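Beta-fructofuranosidase (Bifidobacterium adolescentis, PDB 6NOB) probably hydrolyses terminal beta-D-fructofuranoside residues from sucrose and related sugars, as a retaining glycosidase of family 32. Local coordinates at residues R189-A194 with H224-G229; V234-T239 with D266-K271; T290-P295 with A340-S345. All blocks are in the same frame, centred on the assembly; numbering follows the deposited sequence.

Contact 1. Residues R189-A194 with H224-G229; sequences RIVGGA and HLETRG
R189 O accepts the backbone N of R228 at 2.8 Å. This bond starts an antiparallel ladder between the first two strands of one four-stranded sheet, a blade of the five-bladed beta-propeller of glycoside hydrolase family 32. A water donates to both R189 O and R228 O and bridges the same step. The R189 guanidinium turns elsewhere, to a salt bridge with D187. I190 then pairs with T227 in a non-hydrogen-bonded position. Its CG2 branch lies beside the backbone N and reaches CD1 of L225 at 3.8 Å, on the face these residues share. A second water donates to I190 O and takes a weak bond from NH2 of R228. V191 returns to hydrogen bonding, its N giving to E226 O at 2.8 Å; the reverse bond, E226 N to V191 O, is weak. The V191 side chain meets R228 at about a right angle. CB sits over the centre of the guanidinium, 3.6 Å above its plane, and CG2 lies over the same face. The flat group is held there by a bond from NE to E188 O. V191 O also lies in the plane of the H224 ring, 3.5 Å from CD2. G192 has no room for a side chain: a CB at its backbone angles would strike both H224 O and the carbonyl before it. G193 and H224 exchange two backbone bonds, G193 N to H224 O and H224 N to G193 O, each 3.1 Å. The H224 side chain leaves trans to its own N (chi1 -177°), which carries the imidazole along the sheet to E226. ND1 bonds E236 OE2, while NE2 donates within the ring plane to the anti side of E226 OE1 at 2.9 Å.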
ATOM      1  N   ARG A 189       9.811 -22.114  13.442  1.00 41.01           N
ATOM      2  CA  ARG A 189      11.038 -21.954  12.673  1.00 44.08           C
ATOM      3  C   ARG A 189      10.809 -21.241  11.348  1.00 45.37           C
ATOM      4  O   ARG A 189      11.778 -20.794  10.724  1.00 50.62           O
ATOM      5  CB  ARG A 189      11.679 -23.317  12.411  1.00 40.60           C
ATOM      6  CG  ARG A 189      12.061 -24.100  13.663  1.00 40.20           C
ATOM      7  CD  ARG A 189      12.417 -25.534  13.295  1.00 36.99           C
ATOM      8  NE  ARG A 189      11.289 -26.209  12.659  1.00 42.70           N
ATOM      9  CZ  ARG A 189      11.373 -27.358  11.994  1.00 43.99           C
ATOM     10  NH1 ARG A 189      12.539 -27.975  11.866  1.00 44.92           N
ATOM     11  NH2 ARG A 189      10.284 -27.890  11.455  1.00 44.67           N
ATOM     12  N   ILE A 190       9.561 -21.123  10.903  1.00 35.08           N
ATOM     13  CA  ILE A 190       9.273 -20.585   9.584  1.00 37.32           C
ATOM     14  C   ILE A 190       8.478 -19.292   9.719  1.00 39.38           C
ATOM     15  O   ILE A 190       7.854 -19.015  10.748  1.00 37.73           O
ATOM     16  CB  ILE A 190       8.526 -21.597   8.691  1.00 35.40           C
ATOM     17  CG1 ILE A 190       7.325 -22.188   9.429  1.00 37.43           C
ATOM     18  CG2 ILE A 190       9.466 -22.710   8.260  1.00 32.94           C
ATOM     19  CD1 ILE A 190       6.531 -23.179   8.603  1.00 33.12           C
ATOM     20  N   VAL A 191       8.516 -18.496   8.650  1.00 34.20           N
ATOM     21  CA  VAL A 191       7.812 -17.222   8.572  1.00 34.23           C
ATOM     22  C   VAL A 191       7.361 -17.031   7.128  1.00 36.47           C
ATOM     23  O   VAL A 191       8.003 -17.516   6.192  1.00 34.81           O
ATOM     24  CB  VAL A 191       8.708 -16.053   9.058  1.00 38.31           C
ATOM     25  CG1 VAL A 191       9.897 -15.853   8.123  1.00 26.92           C
ATOM     26  CG2 VAL A 191       7.901 -14.765   9.196  1.00 33.70           C
ATOM     27  N   GLY A 192       6.235 -16.340   6.952  1.00 40.23           N
ATOM     28  CA  GLY A 192       5.719 -16.067   5.622  1.00 36.74           C
ATOM     29  C   GLY A 192       4.272 -15.613   5.612  1.00 41.77           C
ATOM     30  O   GLY A 192       3.904 -14.696   6.351  1.00 41.62           O
ATOM     31  N   GLY A 193       3.441 -16.234   4.767  1.00 37.79           N
ATOM     32  CA  GLY A 193       2.018 -15.974   4.757  1.00 37.59           C
ATOM     33  C   GLY A 193       1.519 -15.658   3.362  1.00 38.11           C
ATOM     34  O   GLY A 193       2.168 -15.969   2.356  1.00 39.93           O
ATOM     35  N   ALA A 194       0.344 -15.036   3.304  1.00 35.52           N
ATOM     36  CA  ALA A 194      -0.278 -14.645   2.040  1.00 33.10           C
ATOM     37  C   ALA A 194       0.263 -13.277   1.642  1.00 30.03           C
ATOM     38  O   ALA A 194      -0.244 -12.244   2.087  1.00 35.72           O
ATOM     39  CB  ALA A 194      -1.797 -14.629   2.171  1.00 29.63           C
ATOM     40  N   HIS A 224       4.518 -17.101   0.636  1.00 34.27           N
ATOM     41  CA  HIS A 224       5.896 -16.998   1.097  1.00 29.17           C
ATOM     42  C   HIS A 224       6.130 -18.009   2.209  1.00 34.96           C
ATOM     43  O   HIS A 224       5.331 -18.102   3.148  1.00 32.14           O
ATOM     44  CB  HIS A 224       6.198 -15.580   1.589  1.00 31.69           C
ATOM     45  CG  HIS A 224       7.619 -15.369   2.015  1.00 32.05           C
ATOM     46  ND1 HIS A 224       8.548 -14.732   1.220  1.00 32.58           N
ATOM     47  CD2 HIS A 224       8.264 -15.687   3.163  1.00 33.55           C
ATOM     48  CE1 HIS A 224       9.705 -14.677   1.855  1.00 31.29           C
ATOM     49  NE2 HIS A 224       9.560 -15.250   3.036  1.00 29.99           N
ATOM     50  N   LEU A 225       7.218 -18.767   2.090  1.00 36.33           N
ATOM     51  CA  LEU A 225       7.649 -19.706   3.118  1.00 34.14           C
ATOM     52  C   LEU A 225       9.151 -19.557   3.290  1.00 38.22           C
ATOM     53  O   LEU A 225       9.900 -19.677   2.315  1.00 38.65           O
ATOM     54  CB  LEU A 225       7.291 -21.146   2.743  1.00 30.35           C
ATOM     55  CG  LEU A 225       7.990 -22.240   3.548  1.00 32.78           C
ATOM     56  CD1 LEU A 225       7.530 -22.222   5.000  1.00 26.88           C
ATOM     57  CD2 LEU A 225       7.743 -23.600   2.914  1.00 32.42           C
ATOM     58  N   GLU A 226       9.590 -19.299   4.520  1.00 34.22           N
ATOM     59  CA  GLU A 226      10.996 -19.021   4.779  1.00 36.82           C
ATOM     60  C   GLU A 226      11.388 -19.551   6.150  1.00 39.47           C
ATOM     61  O   GLU A 226      10.682 -19.314   7.134  1.00 44.73           O
ATOM     62  CB  GLU A 226      11.278 -17.518   4.699  1.00 36.02           C
ATOM     63  CG  GLU A 226      12.660 -17.119   5.189  1.00 40.82           C
ATOM     64  CD  GLU A 226      12.915 -15.630   5.067  1.00 45.38           C
ATOM     65  OE1 GLU A 226      11.989 -14.901   4.654  1.00 45.16           O
ATOM     66  OE2 GLU A 226      14.040 -15.189   5.389  1.00 52.19           O
ATOM     67  N   THR A 227      12.510 -20.261   6.205  1.00 33.12           N
ATOM     68  CA  THR A 227      13.103 -20.665   7.472  1.00 39.10           C
ATOM     69  C   THR A 227      13.836 -19.471   8.072  1.00 42.92           C
ATOM     70  O   THR A 227      14.784 -18.959   7.469  1.00 46.52           O
ATOM     71  CB  THR A 227      14.060 -21.838   7.257  1.00 41.13           C
ATOM     72  OG1 THR A 227      13.380 -22.886   6.552  1.00 37.29           O
ATOM     73  CG2 THR A 227      14.575 -22.371   8.590  1.00 32.01           C
ATOM     74  N   ARG A 228      13.390 -19.026   9.249  1.00 43.98           N
ATOM     75  CA  ARG A 228      13.971 -17.854   9.898  1.00 41.38           C
ATOM     76  C   ARG A 228      15.486 -17.985  10.006  1.00 44.89           C
ATOM     77  O   ARG A 228      16.003 -18.980  10.521  1.00 41.98           O
ATOM     78  CB  ARG A 228      13.368 -17.665  11.291  1.00 41.72           C
ATOM     79  CG  ARG A 228      11.890 -17.308  11.309  1.00 43.05           C
ATOM     80  CD  ARG A 228      11.409 -17.074  12.738  1.00 43.40           C
ATOM     81  NE  ARG A 228       9.963 -17.236  12.866  1.00 50.94           N
ATOM     82  CZ  ARG A 228       9.087 -16.241  12.750  1.00 54.98           C
ATOM     83  NH1 ARG A 228       9.508 -15.008  12.507  1.00 56.84           N
ATOM     84  NH2 ARG A 228       7.788 -16.479  12.880  1.00 50.09           N
ATOM     85  N   GLY A 229      16.194 -16.970   9.513  1.00 47.28           N
ATOM     86  CA  GLY A 229      17.638 -16.931   9.579  1.00 44.98           C
ATOM     87  C   GLY A 229      18.363 -17.534   8.396  1.00 47.95           C
ATOM     88  O   GLY A 229      19.600 -17.567   8.404  1.00 50.68           O
TER
HETATM   89  O   HOH W   1      14.486 -20.916  11.948  1.00 45.10           O
HETATM   90  O   HOH W   2       5.691 -18.326  12.216  1.00 31.07           O

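Contact 2. Residues V234-T239 with D266-K271. With EDO (1,2-ethanediol), chain C.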
ATOM      1  N   VAL A 234      14.194 -19.224   1.237  1.00 29.43           N
ATOM      2  CA  VAL A 234      13.002 -18.485   0.831  1.00 36.19           C
ATOM      3  C   VAL A 234      12.324 -19.218  -0.319  1.00 36.88           C
ATOM      4  O   VAL A 234      12.936 -19.477  -1.361  1.00 38.08           O
ATOM      5  CB  VAL A 234      13.359 -17.043   0.449  1.00 37.14           C
ATOM      6  CG1 VAL A 234      12.233 -16.410  -0.361  1.00 35.23           C
ATOM      7  CG2 VAL A 234      13.653 -16.217   1.699  1.00 32.57           C
ATOM      8  N   THR A 235      11.053 -19.556  -0.128  1.00 39.55           N
ATOM      9  CA  THR A 235      10.258 -20.297  -1.103  1.00 35.34           C
ATOM     10  C   THR A 235       9.036 -19.451  -1.447  1.00 36.39           C
ATOM     11  O   THR A 235       8.075 -19.397  -0.672  1.00 35.49           O
ATOM     12  CB  THR A 235       9.855 -21.660  -0.544  1.00 31.23           C
ATOM     13  OG1 THR A 235      11.021 -22.346  -0.069  1.00 34.27           O
ATOM     14  CG2 THR A 235       9.174 -22.506  -1.608  1.00 31.74           C
ATOM     15  N   GLU A 236       9.068 -18.789  -2.601  1.00 33.93           N
ATOM     16  CA  GLU A 236       7.968 -17.944  -3.048  1.00 34.80           C
ATOM     17  C   GLU A 236       7.387 -18.501  -4.339  1.00 33.81           C
ATOM     18  O   GLU A 236       8.131 -18.885  -5.247  1.00 37.21           O
ATOM     19  CB  GLU A 236       8.433 -16.496  -3.239  1.00 32.30           C
ATOM     20  CG  GLU A 236       8.650 -15.769  -1.918  1.00 32.59           C
ATOM     21  CD  GLU A 236       8.993 -14.301  -2.086  1.00 37.48           C
ATOM     22  OE1 GLU A 236       9.479 -13.915  -3.172  1.00 36.24           O
ATOM     23  OE2 GLU A 236       8.778 -13.532  -1.125  1.00 37.11           O
ATOM     24  N   TYR A 237       6.058 -18.541  -4.412  1.00 34.72           N
ATOM     25  CA  TYR A 237       5.340 -19.055  -5.571  1.00 34.78           C
ATOM     26  C   TYR A 237       4.005 -18.330  -5.670  1.00 34.34           C
ATOM     27  O   TYR A 237       3.550 -17.699  -4.712  1.00 37.26           O
ATOM     28  CB  TYR A 237       5.143 -20.575  -5.479  1.00 29.66           C
ATOM     29  CG  TYR A 237       4.580 -21.045  -4.157  1.00 32.35           C
ATOM     30  CD1 TYR A 237       5.412 -21.268  -3.062  1.00 30.32           C
ATOM     31  CD2 TYR A 237       3.218 -21.275  -4.001  1.00 27.88           C
ATOM     32  CE1 TYR A 237       4.900 -21.698  -1.854  1.00 30.51           C
ATOM     33  CE2 TYR A 237       2.697 -21.709  -2.795  1.00 24.99           C
ATOM     34  CZ  TYR A 237       3.543 -21.919  -1.724  1.00 33.87           C
ATOM     35  OH  TYR A 237       3.035 -22.349  -0.517  1.00 36.29           O
ATOM     36  N   GLN A 238       3.380 -18.419  -6.843  1.00 35.04           N
ATOM     37  CA  GLN A 238       2.159 -17.678  -7.146  1.00 34.29           C
ATOM     38  C   GLN A 238       0.957 -18.614  -7.176  1.00 33.61           C
ATOM     39  O   GLN A 238       1.004 -19.675  -7.809  1.00 33.46           O
ATOM     40  CB  GLN A 238       2.281 -16.945  -8.483  1.00 36.01           C
ATOM     41  CG  GLN A 238       3.682 -16.452  -8.802  1.00 39.91           C
ATOM     42  CD  GLN A 238       4.246 -15.551  -7.719  1.00 40.95           C
ATOM     43  OE1 GLN A 238       3.506 -14.869  -7.006  1.00 37.50           O
ATOM     44  NE2 GLN A 238       5.565 -15.548  -7.589  1.00 36.33           N
ATOM     45  N   THR A 239      -0.121 -18.208  -6.507  1.00 31.56           N
ATOM     46  CA  THR A 239      -1.346 -18.992  -6.418  1.00 32.05           C
ATOM     47  C   THR A 239      -2.530 -18.151  -6.883  1.00 36.49           C
ATOM     48  O   THR A 239      -2.420 -16.941  -7.098  1.00 34.33           O
ATOM     49  CB  THR A 239      -1.589 -19.498  -4.987  1.00 33.55           C
ATOM     50  OG1 THR A 239      -1.941 -18.395  -4.141  1.00 30.16           O
ATOM     51  CG2 THR A 239      -0.339 -20.170  -4.433  1.00 31.25           C
ATOM     52  N   ASP A 266      13.657 -14.485  -4.240  1.00 38.93           N
ATOM     53  CA  ASP A 266      12.632 -13.450  -4.246  1.00 35.83           C
ATOM     54  C   ASP A 266      11.907 -13.476  -5.588  1.00 40.50           C
ATOM     55  O   ASP A 266      12.505 -13.189  -6.631  1.00 36.12           O
ATOM     56  CB  ASP A 266      13.261 -12.080  -4.002  1.00 35.85           C
ATOM     57  CG  ASP A 266      14.025 -12.011  -2.692  1.00 41.96           C
ATOM     58  OD1 ASP A 266      13.371 -12.010  -1.629  1.00 39.42           O
ATOM     59  OD2 ASP A 266      15.276 -11.958  -2.727  1.00 41.26           O
ATOM     60  N   PHE A 267      10.619 -13.814  -5.561  1.00 34.61           N
ATOM     61  CA  PHE A 267       9.845 -14.022  -6.778  1.00 33.23           C
ATOM     62  C   PHE A 267       8.372 -13.834  -6.439  1.00 37.24           C
ATOM     63  O   PHE A 267       7.671 -14.812  -6.156  1.00 39.13           O
ATOM     64  CB  PHE A 267      10.135 -15.421  -7.339  1.00 37.29           C
ATOM     65  CG  PHE A 267       9.224 -15.848  -8.460  1.00 35.09           C
ATOM     66  CD1 PHE A 267       9.232 -15.182  -9.675  1.00 28.31           C
ATOM     67  CD2 PHE A 267       8.391 -16.947  -8.309  1.00 29.78           C
ATOM     68  CE1 PHE A 267       8.404 -15.588 -10.711  1.00 26.54           C
ATOM     69  CE2 PHE A 267       7.567 -17.358  -9.339  1.00 30.57           C
ATOM     70  CZ  PHE A 267       7.573 -16.675 -10.541  1.00 28.31           C
ATOM     71  N   ARG A 268       7.889 -12.591  -6.442  1.00 31.80           N
ATOM     72  CA  ARG A 268       6.641 -12.294  -5.753  1.00 34.34           C
ATOM     73  C   ARG A 268       5.896 -11.141  -6.418  1.00 38.49           C
ATOM     74  O   ARG A 268       6.360 -10.534  -7.389  1.00 28.87           O
ATOM     75  CB  ARG A 268       6.913 -11.974  -4.283  1.00 32.70           C
ATOM     76  CG  ARG A 268       7.815 -10.774  -4.060  1.00 27.41           C
ATOM     77  CD  ARG A 268       7.906 -10.457  -2.572  1.00 31.57           C
ATOM     78  NE  ARG A 268       9.028  -9.582  -2.249  1.00 35.69           N
ATOM     79  CZ  ARG A 268      10.268 -10.007  -2.033  1.00 37.95           C
ATOM     80  NH1 ARG A 268      10.551 -11.301  -2.112  1.00 34.44           N
ATOM     81  NH2 ARG A 268      11.227  -9.137  -1.742  1.00 33.51           N
ATOM     82  N   ASP A 269       4.712 -10.857  -5.868  1.00 39.62           N
ATOM     83  CA  ASP A 269       3.842  -9.733  -6.201  1.00 38.00           C
ATOM     84  C   ASP A 269       3.332  -9.813  -7.638  1.00 36.56           C
ATOM     85  O   ASP A 269       3.561  -8.886  -8.427  1.00 34.16           O
ATOM     86  CB  ASP A 269       4.579  -8.412  -5.967  1.00 40.08           C
ATOM     87  CG  ASP A 269       5.215  -8.328  -4.588  1.00 43.56           C
ATOM     88  OD1 ASP A 269       4.748  -9.029  -3.663  1.00 43.52           O
ATOM     89  OD2 ASP A 269       6.186  -7.559  -4.429  1.00 43.12           O
ATOM     90  N   PRO A 270       2.613 -10.873  -8.009  1.00 34.20           N
ATOM     91  CA  PRO A 270       2.152 -10.992  -9.398  1.00 28.89           C
ATOM     92  C   PRO A 270       1.103  -9.945  -9.725  1.00 35.54           C
ATOM     93  O   PRO A 270       0.195  -9.680  -8.933  1.00 36.06           O
ATOM     94  CB  PRO A 270       1.558 -12.403  -9.453  1.00 30.36           C
ATOM     95  CG  PRO A 270       1.093 -12.650  -8.054  1.00 27.93           C
ATOM     96  CD  PRO A 270       2.100 -11.967  -7.164  1.00 28.28           C
ATOM     97  N   LYS A 271       1.234  -9.351 -10.909  1.00 37.57           N
ATOM     98  CA  LYS A 271       0.284  -8.361 -11.408  1.00 31.87           C
ATOM     99  C   LYS A 271      -0.168  -8.808 -12.792  1.00 34.06           C
ATOM    100  O   LYS A 271       0.641  -8.868 -13.722  1.00 37.46           O
ATOM    101  CB  LYS A 271       0.911  -6.967 -11.450  1.00 27.25           C
ATOM    102  CG  LYS A 271       0.026  -5.870 -10.877  1.00 27.43           C
ATOM    103  CD  LYS A 271      -1.257  -5.737 -11.677  1.00 29.25           C
ATOM    104  CE  LYS A 271      -2.171  -4.681 -11.089  1.00 27.59           C
ATOM    105  NZ  LYS A 271      -3.441  -4.573 -11.865  1.00 30.74           N
TER
HETATM  106  C1  EDO C 802       9.756 -22.691  -5.803  1.00 43.27           C
HETATM  107  O1  EDO C 802      10.921 -21.949  -6.185  1.00 35.74           O
HETATM  108  C2  EDO C 802       8.488 -21.878  -6.043  1.00 42.00           C
HETATM  109  O2  EDO C 802       8.661 -20.969  -7.140  1.00 37.50           O
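E236 OE1 takes two donors. The backbone N of F267 meets it almost straight, at 2.6 Å and nearly in line with the C-O bond. NH1 of R268 reaches the same oxygen at 3.0 Å, on its syn side, and makes a weak second bond to OE2, which is also bonded by H224. The carboxylate and guanidinium planes stand 80° apart. NH1 also donates to D266 OD1 at 2.9 Å, within the guanidinium plane. One nitrogen is thus salt-bridged to two acids, and E236, D266 and R268 form a salt-bridge network. E375 takes NH2 of R268, and R372 takes the other oxygen of D266. With a leucine in place of R268, E236 OE1 and D266 OD1, 4.6 Å apart, would probably be left as like charges without the shared NH1. R268, D269 and P270 form the RDP motif of family 32, which in relatives lies in the active site of the beta-propeller. The two strands run 20° from parallel in different blades, and side chains bridge them. Q238 bends at its second torsion (chi2 -56°), which brings NE2 to F267 O at 2.7 Å. This donor stands above the carbonyl plane. NE2 also hangs over one face of the F267 ring, toward the rim and 3.2 Å from CE2, with the amide steeply inclined to the ring. Q238 OE1 bonds T222 OG1 and rests 3.2 Å from CD of P270. At the edge of the F267 ring lies E236 O, which accepts from O2 of an ethanediol, probably from the crystallisation liquor, at 2.9 Å.

Contact 3. Residues T290-P295 with A340-S345; sequences TATNLP and AMTLFS
T292 and A340 form a hydrogen-bonded pair. A340 N reaches T292 O at 2.9 Å in a very straight bond, and T292 N gives to A340 O. One hydrogen-bonded pair further along, T290 N gives to T342 O at 3.0 Å, and the bond back from T342 N to T290 O is weak. Between these pairs, CA of M341 makes a CH...O contact of 3.3 Å with T290 O.

The polar side-chain contact joins two threonines. In both, OG1 lies between the backbone N and the carbonyl carbon, at a chi1 of 38° in T290 and 37° in T342. The two OG1 atoms come to 2.8 Å. T290 OG1 also lies in the plane of the F344 ring, 3.2 Å from CE1, so the ring edge rather than its face meets the hydroxyl. T292 turns its OG1 the other way, to D266 O.

That turn leaves the methyl CG2 of T292 to pack on T342, 3.6 Å from its CG2 and near its OG1. L294 adds the last apolar contact. Its CD1 rests on CB of A340 at 3.8 Å and on CG2 of T342 at 4.0 Å. Y358, on strand 357-365, meets both L294 and the F344 ring.

Residues 290-292 pair in register with 340-342. The short segments as a whole are inclined at 127° between N-to-C directions. Neighbouring antiparallel strands of this kind, here 285-295 and 337-347, build a blade of the five-bladed propeller of family 32.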
ATOM      1  N   THR A 290       6.081 -10.409 -12.581  1.00 34.81           N
ATOM      2  CA  THR A 290       6.495 -10.776 -11.238  1.00 31.67           C
ATOM      3  C   THR A 290       7.826 -10.101 -10.944  1.00 38.11           C
ATOM      4  O   THR A 290       8.598  -9.782 -11.852  1.00 39.12           O
ATOM      5  CB  THR A 290       6.612 -12.301 -11.072  1.00 32.20           C
ATOM      6  OG1 THR A 290       7.144 -12.879 -12.270  1.00 34.43           O
ATOM      7  CG2 THR A 290       5.247 -12.911 -10.799  1.00 30.57           C
ATOM      8  N   ALA A 291       8.082  -9.872  -9.660  1.00 35.81           N
ATOM      9  CA  ALA A 291       9.278  -9.177  -9.208  1.00 34.06           C
ATOM     10  C   ALA A 291      10.326 -10.198  -8.773  1.00 36.96           C
ATOM     11  O   ALA A 291      10.066 -11.019  -7.888  1.00 39.23           O
ATOM     12  CB  ALA A 291       8.946  -8.225  -8.061  1.00 35.92           C
ATOM     13  N   THR A 292      11.502 -10.142  -9.392  1.00 34.40           N
ATOM     14  CA  THR A 292      12.608 -11.024  -9.034  1.00 36.86           C
ATOM     15  C   THR A 292      13.915 -10.370  -9.477  1.00 37.12           C
ATOM     16  O   THR A 292      13.962  -9.172  -9.774  1.00 42.15           O
ATOM     17  CB  THR A 292      12.433 -12.413  -9.657  1.00 34.09           C
ATOM     18  OG1 THR A 292      13.451 -13.288  -9.158  1.00 35.73           O
ATOM     19  CG2 THR A 292      12.535 -12.342 -11.173  1.00 28.70           C
ATOM     20  N   ASN A 293      14.985 -11.163  -9.502  1.00 38.97           N
ATOM     21  CA  ASN A 293      16.267 -10.743 -10.046  1.00 38.56           C
ATOM     22  C   ASN A 293      16.821 -11.873 -10.901  1.00 34.32           C
ATOM     23  O   ASN A 293      16.505 -13.045 -10.683  1.00 32.94           O
ATOM     24  CB  ASN A 293      17.268 -10.363  -8.938  1.00 39.61           C
ATOM     25  CG  ASN A 293      17.388 -11.434  -7.864  1.00 43.76           C
ATOM     26  OD1 ASN A 293      16.694 -11.392  -6.847  1.00 45.71           O
ATOM     27  ND2 ASN A 293      18.275 -12.399  -8.086  1.00 33.21           N
ATOM     28  N   LEU A 294      17.641 -11.515 -11.881  1.00 35.17           N
ATOM     29  CA  LEU A 294      18.205 -12.495 -12.794  1.00 35.65           C
ATOM     30  C   LEU A 294      19.707 -12.299 -12.903  1.00 42.61           C
ATOM     31  O   LEU A 294      20.214 -11.198 -12.660  1.00 45.68           O
ATOM     32  CB  LEU A 294      17.561 -12.387 -14.186  1.00 34.11           C
ATOM     33  CG  LEU A 294      16.097 -12.837 -14.271  1.00 38.66           C
ATOM     34  CD1 LEU A 294      15.498 -12.520 -15.637  1.00 32.79           C
ATOM     35  CD2 LEU A 294      15.972 -14.322 -13.959  1.00 41.91           C
ATOM     36  N   PRO A 295      20.452 -13.351 -13.247  1.00 39.05           N
ATOM     37  CA  PRO A 295      21.899 -13.193 -13.440  1.00 37.29           C
ATOM     38  C   PRO A 295      22.191 -12.232 -14.582  1.00 42.38           C
ATOM     39  O   PRO A 295      21.587 -12.315 -15.653  1.00 43.73           O
ATOM     40  CB  PRO A 295      22.380 -14.615 -13.760  1.00 33.15           C
ATOM     41  CG  PRO A 295      21.290 -15.519 -13.295  1.00 36.95           C
ATOM     42  CD  PRO A 295      20.016 -14.747 -13.421  1.00 36.93           C
ATOM     43  N   ALA A 340      14.719  -7.638 -12.125  1.00 33.53           N
ATOM     44  CA  ALA A 340      14.033  -7.947 -13.371  1.00 36.73           C
ATOM     45  C   ALA A 340      12.551  -8.187 -13.123  1.00 44.85           C
ATOM     46  O   ALA A 340      12.164  -8.733 -12.086  1.00 40.95           O
ATOM     47  CB  ALA A 340      14.643  -9.179 -14.053  1.00 32.98           C
ATOM     48  N   MET A 341      11.732  -7.772 -14.087  1.00 41.14           N
ATOM     49  CA  MET A 341      10.307  -8.087 -14.112  1.00 38.54           C
ATOM     50  C   MET A 341      10.119  -9.269 -15.050  1.00 36.77           C
ATOM     51  O   MET A 341      10.128  -9.113 -16.273  1.00 43.67           O
ATOM     52  CB  MET A 341       9.484  -6.891 -14.570  1.00 38.78           C
ATOM     53  CG  MET A 341       9.334  -5.811 -13.537  1.00 42.51           C
ATOM     54  SD  MET A 341       8.132  -4.588 -14.075  1.00 44.89           S
ATOM     55  CE  MET A 341       8.482  -3.278 -12.906  1.00 40.46           C
ATOM     56  N   THR A 342       9.953 -10.453 -14.477  1.00 36.80           N
ATOM     57  CA  THR A 342       9.759 -11.652 -15.274  1.00 38.24           C
ATOM     58  C   THR A 342       8.312 -11.741 -15.739  1.00 33.83           C
ATOM     59  O   THR A 342       7.382 -11.668 -14.928  1.00 32.57           O
ATOM     60  CB  THR A 342      10.158 -12.889 -14.474  1.00 37.30           C
ATOM     61  OG1 THR A 342       9.786 -12.712 -13.101  1.00 35.51           O
ATOM     62  CG2 THR A 342      11.661 -13.112 -14.575  1.00 31.87           C
ATOM     63  N   LEU A 343       8.128 -11.887 -17.047  1.00 31.93           N
ATOM     64  CA  LEU A 343       6.815 -11.856 -17.672  1.00 30.97           C
ATOM     65  C   LEU A 343       6.316 -13.270 -17.944  1.00 36.57           C
ATOM     66  O   LEU A 343       7.071 -14.130 -18.408  1.00 34.45           O
ATOM     67  CB  LEU A 343       6.864 -11.059 -18.977  1.00 36.00           C
ATOM     68  CG  LEU A 343       5.527 -10.735 -19.644  1.00 37.36           C
ATOM     69  CD1 LEU A 343       4.682  -9.842 -18.754  1.00 34.01           C
ATOM     70  CD2 LEU A 343       5.756 -10.085 -20.997  1.00 37.13           C
ATOM     71  N   PHE A 344       5.037 -13.501 -17.647  1.00 35.10           N
ATOM     72  CA  PHE A 344       4.361 -14.761 -17.917  1.00 27.83           C
ATOM     73  C   PHE A 344       3.040 -14.482 -18.621  1.00 36.13           C
ATOM     74  O   PHE A 344       2.451 -13.409 -18.470  1.00 36.44           O
ATOM     75  CB  PHE A 344       4.086 -15.556 -16.634  1.00 28.52           C
ATOM     76  CG  PHE A 344       5.322 -15.937 -15.870  1.00 31.14           C
ATOM     77  CD1 PHE A 344       5.913 -15.046 -14.987  1.00 25.18           C
ATOM     78  CD2 PHE A 344       5.880 -17.196 -16.019  1.00 29.87           C
ATOM     79  CE1 PHE A 344       7.043 -15.401 -14.278  1.00 32.03           C
ATOM     80  CE2 PHE A 344       7.010 -17.556 -15.314  1.00 37.21           C
ATOM     81  CZ  PHE A 344       7.594 -16.658 -14.441  1.00 33.58           C
ATOM     82  N   SER A 345       2.566 -15.463 -19.388  1.00 34.02           N
ATOM     83  CA  SER A 345       1.291 -15.324 -20.077  1.00 36.71           C
ATOM     84  C   SER A 345       0.531 -16.642 -20.049  1.00 36.49           C
ATOM     85  O   SER A 345       1.125 -17.723 -20.034  1.00 38.52           O
ATOM     86  CB  SER A 345       1.460 -14.876 -21.534  1.00 33.29           C
ATOM     87  OG  SER A 345       2.178 -15.835 -22.282  1.00 39.03           O
TER

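How the contacts relate
From the N terminus the three contacts follow one another in series; none nests in or crosses another. Contact 1 closes a loop of 29 residues by joining strands 190-202 and 216-227. Contact 2 opens just after it, on strand 235-243 of the same blade, and reaches across to strand 268-273 of the next sheet. Contact 3 lies within that second sheet and spans 44 residues. A backbone bond from T235 N to L225 O ties contacts 1 and 2, and one from A291 N to R268 O ties contacts 2 and 3; side chains add to both ties. Contact 2 joins the two blades; contacts 1 and 3 do not touch.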